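Local coordinates for protein FACT-Spt16 (Cicer arietinum, PDB 5CE6) that serves as the histone-chaperone subunit Spt16 of the FACT complex, its N-terminal domain probably taking part in H3-H4 binding during transcription, at residues A[92-98]-A[118-124]; A[370-376]-A[407-413]. All coordinates share one frame; numbering follows the deposited sequence.

Interaction 1: A[92-98]-A[118-124]; sequences KQIHVLC and GVEIILH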
# COMPACT_ATOMS: atom_id res chain seq x y z
N LYS A 92 27.26 14.52 3.79
CA LYS A 92 28.45 13.76 4.18
C LYS A 92 28.24 12.87 5.40
O LYS A 92 29.13 12.10 5.76
CB LYS A 92 29.61 14.72 4.44
CG LYS A 92 29.95 15.60 3.25
CD LYS A 92 30.28 14.76 2.03
CE LYS A 92 31.54 13.93 2.26
NZ LYS A 92 31.73 12.91 1.19
N GLN A 93 27.08 12.98 6.04
CA GLN A 93 26.81 12.21 7.25
C GLN A 93 25.38 11.67 7.28
O GLN A 93 24.49 12.21 6.62
CB GLN A 93 27.04 13.06 8.50
CG GLN A 93 28.42 13.68 8.62
CD GLN A 93 28.59 14.48 9.89
OE1 GLN A 93 27.83 15.41 10.16
NE2 GLN A 93 29.58 14.11 10.69
N ILE A 94 25.17 10.61 8.06
CA ILE A 94 23.82 10.17 8.41
C ILE A 94 23.77 10.10 9.93
O ILE A 94 24.53 9.35 10.53
CB ILE A 94 23.50 8.79 7.84
CG1 ILE A 94 23.63 8.81 6.31
CG2 ILE A 94 22.07 8.37 8.22
CD1 ILE A 94 23.29 7.50 5.64
N HIS A 95 22.89 10.88 10.54
CA HIS A 95 22.76 10.87 11.99
C HIS A 95 21.58 10.03 12.40
O HIS A 95 20.51 10.12 11.81
CB HIS A 95 22.60 12.30 12.51
CG HIS A 95 23.81 13.14 12.32
ND1 HIS A 95 24.74 13.36 13.32
CD2 HIS A 95 24.26 13.83 11.24
CE1 HIS A 95 25.70 14.14 12.87
NE2 HIS A 95 25.43 14.44 11.61
N VAL A 96 21.76 9.18 13.41
CA VAL A 96 20.69 8.34 13.90
C VAL A 96 20.56 8.57 15.40
O VAL A 96 21.55 8.56 16.10
CB VAL A 96 20.96 6.86 13.64
CG1 VAL A 96 19.78 6.01 14.06
CG2 VAL A 96 21.25 6.62 12.15
N LEU A 97 19.34 8.82 15.87
CA LEU A 97 19.07 8.92 17.30
C LEU A 97 18.19 7.73 17.65
O LEU A 97 17.08 7.61 17.14
CB LEU A 97 18.33 10.22 17.63
CG LEU A 97 17.93 10.44 19.09
CD1 LEU A 97 19.11 10.23 20.00
CD2 LEU A 97 17.37 11.84 19.27
N CYS A 98 18.70 6.84 18.50
CA CYS A 98 18.03 5.57 18.76
C CYS A 98 18.53 4.94 20.05
O CYS A 98 19.45 5.46 20.68
CB CYS A 98 18.27 4.59 17.60
SG CYS A 98 20.01 4.15 17.36
N GLY A 118 30.10 7.75 0.46
CA GLY A 118 31.08 8.62 1.09
C GLY A 118 30.57 9.30 2.36
O GLY A 118 31.08 10.35 2.75
N VAL A 119 29.57 8.70 3.00
CA VAL A 119 29.02 9.31 4.22
C VAL A 119 29.46 8.64 5.52
O VAL A 119 29.73 7.44 5.58
CB VAL A 119 27.48 9.40 4.19
CG1 VAL A 119 27.01 10.13 2.94
CG2 VAL A 119 26.85 8.01 4.28
N GLU A 120 29.51 9.45 6.57
CA GLU A 120 29.86 9.00 7.91
C GLU A 120 28.58 8.82 8.72
O GLU A 120 27.84 9.78 8.93
CB GLU A 120 30.75 10.05 8.57
CG GLU A 120 31.29 9.69 9.92
CD GLU A 120 32.04 10.85 10.55
OE1 GLU A 120 31.98 11.96 9.98
OE2 GLU A 120 32.69 10.64 11.60
N ILE A 121 28.31 7.60 9.16
CA ILE A 121 27.18 7.36 10.05
C ILE A 121 27.53 7.72 11.49
O ILE A 121 28.53 7.25 12.03
CB ILE A 121 26.72 5.91 9.97
CG1 ILE A 121 26.11 5.67 8.60
CG2 ILE A 121 25.73 5.60 11.08
CD1 ILE A 121 25.53 4.32 8.43
N ILE A 122 26.71 8.57 12.10
CA ILE A 122 26.96 9.02 13.46
C ILE A 122 25.81 8.54 14.33
O ILE A 122 24.67 8.92 14.11
CB ILE A 122 27.03 10.55 13.53
CG1 ILE A 122 28.13 11.06 12.60
CG2 ILE A 122 27.29 11.01 14.97
CD1 ILE A 122 29.49 10.52 12.92
N LEU A 123 26.12 7.71 15.32
CA LEU A 123 25.06 7.14 16.15
C LEU A 123 24.93 7.88 17.47
O LEU A 123 25.88 7.97 18.23
CB LEU A 123 25.30 5.65 16.37
CG LEU A 123 25.33 4.82 15.08
CD1 LEU A 123 25.72 3.38 15.36
CD2 LEU A 123 23.98 4.87 14.39
N HIS A 124 23.75 8.44 17.71
CA HIS A 124 23.47 9.14 18.96
C HIS A 124 22.59 8.24 19.81
O HIS A 124 21.42 8.03 19.49
CB HIS A 124 22.76 10.46 18.68
CG HIS A 124 23.46 11.33 17.68
ND1 HIS A 124 24.29 12.36 18.06
CD2 HIS A 124 23.47 11.32 16.33
CE1 HIS A 124 24.77 12.95 16.98
NE2 HIS A 124 24.29 12.34 15.92
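The imidazole rings of His95 and His124 touch only at their margins, with planes 26° apart. His95 ND1 and His124 NE2 are hydrogen-bonded at 2.8 Å, nearly straight; the proton may sit on either nitrogen. The O of Val96 also lies at the edge of the His124 ring. Ile122 CB approaches the His95 ring obliquely, 3.6 Å from ND1. The pair sits on two parallel strands, 93-98 and 120-124, at one margin of the mixed sheet of the N-terminal lobe. Helices 100-106 and 110-117 make the crossover between them, a beta-alpha-beta connection. Backbone bonds alternate along the ladder from Lys92 O to Cys98 N.

Gln93, His95, Ile122 and His124 share one sheet face, with helix 133-145 packed near the histidines. Ile94, Val96, Ile121 and Leu123 point to the opposite face. There Val96 CB rests 3.7 Å from Leu123 CD2, and Ile94 CD1 meets Val119 CG2; helix 110-117 covers Val119 and Ile121.

The hydrogen bonding continues from His95 to Gln93 and Glu120. His95 NE2 donates to Gln93 OE1 from above the amide plane. A straight chi2 (-178°) carries the Gln93 amide alongside the Glu120 carboxylate, their planes 53° apart, and NE2 gives OE1 a weak 3.3 Å bond.

Interaction 2: A[370-376]-A[407-413]; sequences CLTKSAG and SLGFQNL. With ACT (acetate ion), chain C.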
# COMPACT_ATOMS: atom_id res chain seq x y z
N CYS A 370 -21.44 6.79 -10.46
CA CYS A 370 -21.20 5.90 -9.34
C CYS A 370 -19.82 5.28 -9.37
O CYS A 370 -19.44 4.60 -8.43
CB CYS A 370 -22.25 4.80 -9.28
SG CYS A 370 -23.92 5.41 -8.91
N LEU A 371 -19.08 5.49 -10.45
CA LEU A 371 -17.75 4.90 -10.57
C LEU A 371 -16.85 5.55 -9.53
O LEU A 371 -16.95 6.76 -9.30
CB LEU A 371 -17.19 5.12 -11.97
CG LEU A 371 -15.91 4.36 -12.33
CD1 LEU A 371 -16.19 2.87 -12.45
CD2 LEU A 371 -15.32 4.91 -13.63
N THR A 372 -16.01 4.76 -8.88
CA THR A 372 -15.06 5.29 -7.90
C THR A 372 -14.17 6.31 -8.60
O THR A 372 -13.90 6.19 -9.80
CB THR A 372 -14.22 4.18 -7.22
OG1 THR A 372 -13.61 3.37 -8.23
CG2 THR A 372 -15.10 3.29 -6.35
N LYS A 373 -13.74 7.33 -7.86
CA LYS A 373 -12.96 8.42 -8.45
C LYS A 373 -11.50 8.01 -8.66
O LYS A 373 -10.75 8.70 -9.34
CB LYS A 373 -13.02 9.68 -7.59
CG LYS A 373 -14.42 10.24 -7.41
CD LYS A 373 -15.10 10.50 -8.75
CE LYS A 373 -16.51 11.08 -8.54
NZ LYS A 373 -17.30 11.12 -9.81
N SER A 374 -11.12 6.88 -8.07
CA SER A 374 -9.79 6.31 -8.27
C SER A 374 -9.94 4.89 -8.78
O SER A 374 -10.94 4.22 -8.48
CB SER A 374 -9.02 6.33 -6.95
OG SER A 374 -7.79 5.62 -7.04
N ALA A 375 -8.97 4.44 -9.58
CA ALA A 375 -8.92 3.05 -10.01
C ALA A 375 -7.78 2.31 -9.30
O ALA A 375 -7.40 1.21 -9.70
CB ALA A 375 -8.75 2.96 -11.53
N GLY A 376 -7.25 2.91 -8.24
CA GLY A 376 -6.25 2.24 -7.44
C GLY A 376 -4.99 3.06 -7.25
O GLY A 376 -4.97 4.26 -7.53
N SER A 407 -7.87 -1.19 -8.38
CA SER A 407 -9.02 -1.45 -7.53
C SER A 407 -10.08 -0.44 -7.96
O SER A 407 -9.91 0.77 -7.80
CB SER A 407 -8.64 -1.27 -6.05
OG SER A 407 -9.75 -1.45 -5.17
N LEU A 408 -11.15 -0.96 -8.56
CA LEU A 408 -12.15 -0.12 -9.19
C LEU A 408 -13.54 -0.58 -8.76
O LEU A 408 -13.81 -1.79 -8.69
CB LEU A 408 -12.00 -0.22 -10.72
CG LEU A 408 -12.90 0.70 -11.54
CD1 LEU A 408 -12.45 2.15 -11.39
CD2 LEU A 408 -12.90 0.28 -13.01
N GLY A 409 -14.42 0.37 -8.46
CA GLY A 409 -15.74 0.01 -8.00
C GLY A 409 -16.87 0.89 -8.47
O GLY A 409 -16.67 1.93 -9.10
N PHE A 410 -18.09 0.45 -8.18
CA PHE A 410 -19.27 1.28 -8.32
C PHE A 410 -19.82 1.49 -6.93
O PHE A 410 -20.00 0.51 -6.19
CB PHE A 410 -20.33 0.58 -9.17
CG PHE A 410 -20.16 0.76 -10.64
CD1 PHE A 410 -20.13 2.03 -11.20
CD2 PHE A 410 -20.04 -0.35 -11.48
CE1 PHE A 410 -19.99 2.19 -12.59
CE2 PHE A 410 -19.90 -0.21 -12.86
CZ PHE A 410 -19.87 1.07 -13.41
N GLN A 411 -20.09 2.74 -6.57
CA GLN A 411 -20.61 3.07 -5.23
C GLN A 411 -22.04 3.54 -5.29
O GLN A 411 -22.36 4.47 -6.03
CB GLN A 411 -19.77 4.17 -4.58
CG GLN A 411 -18.30 4.10 -4.89
CD GLN A 411 -17.51 5.19 -4.21
OE1 GLN A 411 -17.08 6.16 -4.84
NE2 GLN A 411 -17.31 5.04 -2.91
N ASN A 412 -22.89 2.91 -4.48
CA ASN A 412 -24.29 3.32 -4.31
C ASN A 412 -25.15 3.28 -5.58
O ASN A 412 -25.92 4.21 -5.86
CB ASN A 412 -24.39 4.69 -3.62
CG ASN A 412 -23.72 4.71 -2.27
OD1 ASN A 412 -23.74 3.71 -1.54
ND2 ASN A 412 -23.11 5.83 -1.92
N LEU A 413 -25.01 2.21 -6.34
CA LEU A 413 -25.98 1.92 -7.38
C LEU A 413 -27.30 1.54 -6.72
O LEU A 413 -27.33 1.16 -5.55
CB LEU A 413 -25.50 0.78 -8.27
CG LEU A 413 -24.24 1.06 -9.08
CD1 LEU A 413 -23.76 -0.22 -9.73
CD2 LEU A 413 -24.53 2.11 -10.14
C ACT C . -10.64 2.45 -4.69
O ACT C . -9.87 2.66 -5.66
OXT ACT C . -11.09 1.29 -4.56
CH3 ACT C . -10.97 3.54 -3.70
O HOH W 1 -14.80 7.33 -5.17
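Cys370 and Gln411 open a set of backbone bonds between a loop and a strand edge in the domain of the M24 metallopeptidase family, whose fold is known as pita-bread. Gln411 N donates to Cys370 O at 2.7 Å, and Thr372 N donates to Gly409 O. Leu371 and Phe410 form a single bridge; the loop bulges away at Lys373 and Ser374 and returns at Ala375, just before strand 376-378. There Ser407 N reaches Ala375 O from above the carbonyl plane.

One side chain joins this polar set. Thr372 OG1 accepts from Gly409 N at 3.1 Å and donates to Ser374 O, tying the strand to the loop's own turn. Its chi1 of 53° sets OG1 between the backbone N and the carbonyl carbon. Ser374 OG accepts from Gly376 N, an ST turn, and is also bonded to Asn389. An acetate, probably from the crystallisation liquor, lies beside Ser407, its OXT 3.1 Å from Ser407 OG.

The apolar contacts are on the side facing helices 323-342 and 349-363. Leu371 CD1 touches Leu408 CD1 and Phe410 CE1, while the Phe410 ring turns its edge to the Cys370-Leu371 peptide. Cys370 SG packs 3.6 Å from Leu413 CD2.

A water accepts from Lys373 N and donates to Gln411 OE1 at 2.6 Å.

How the interactions relate
Interaction 1 comes first along the chain and closes before interaction 2 opens. Their centres are about 45 Å apart, on opposite sides of the chain's centre, and their nearest atoms are about 31 Å apart. They share no sheet. Segments 92-98 and 118-124 form one margin of the six-stranded mixed sheet in the N-terminal lobe. Segment 407-413 belongs to the four-stranded antiparallel sheet of the M24-like domain, and 370-376 leads into its outermost strand, 376-378. Each contact therefore concerns the edge region of a separate sheet. Both are local packing within the two lobes of the Spt16 N-terminal domain, with no direct touch between them.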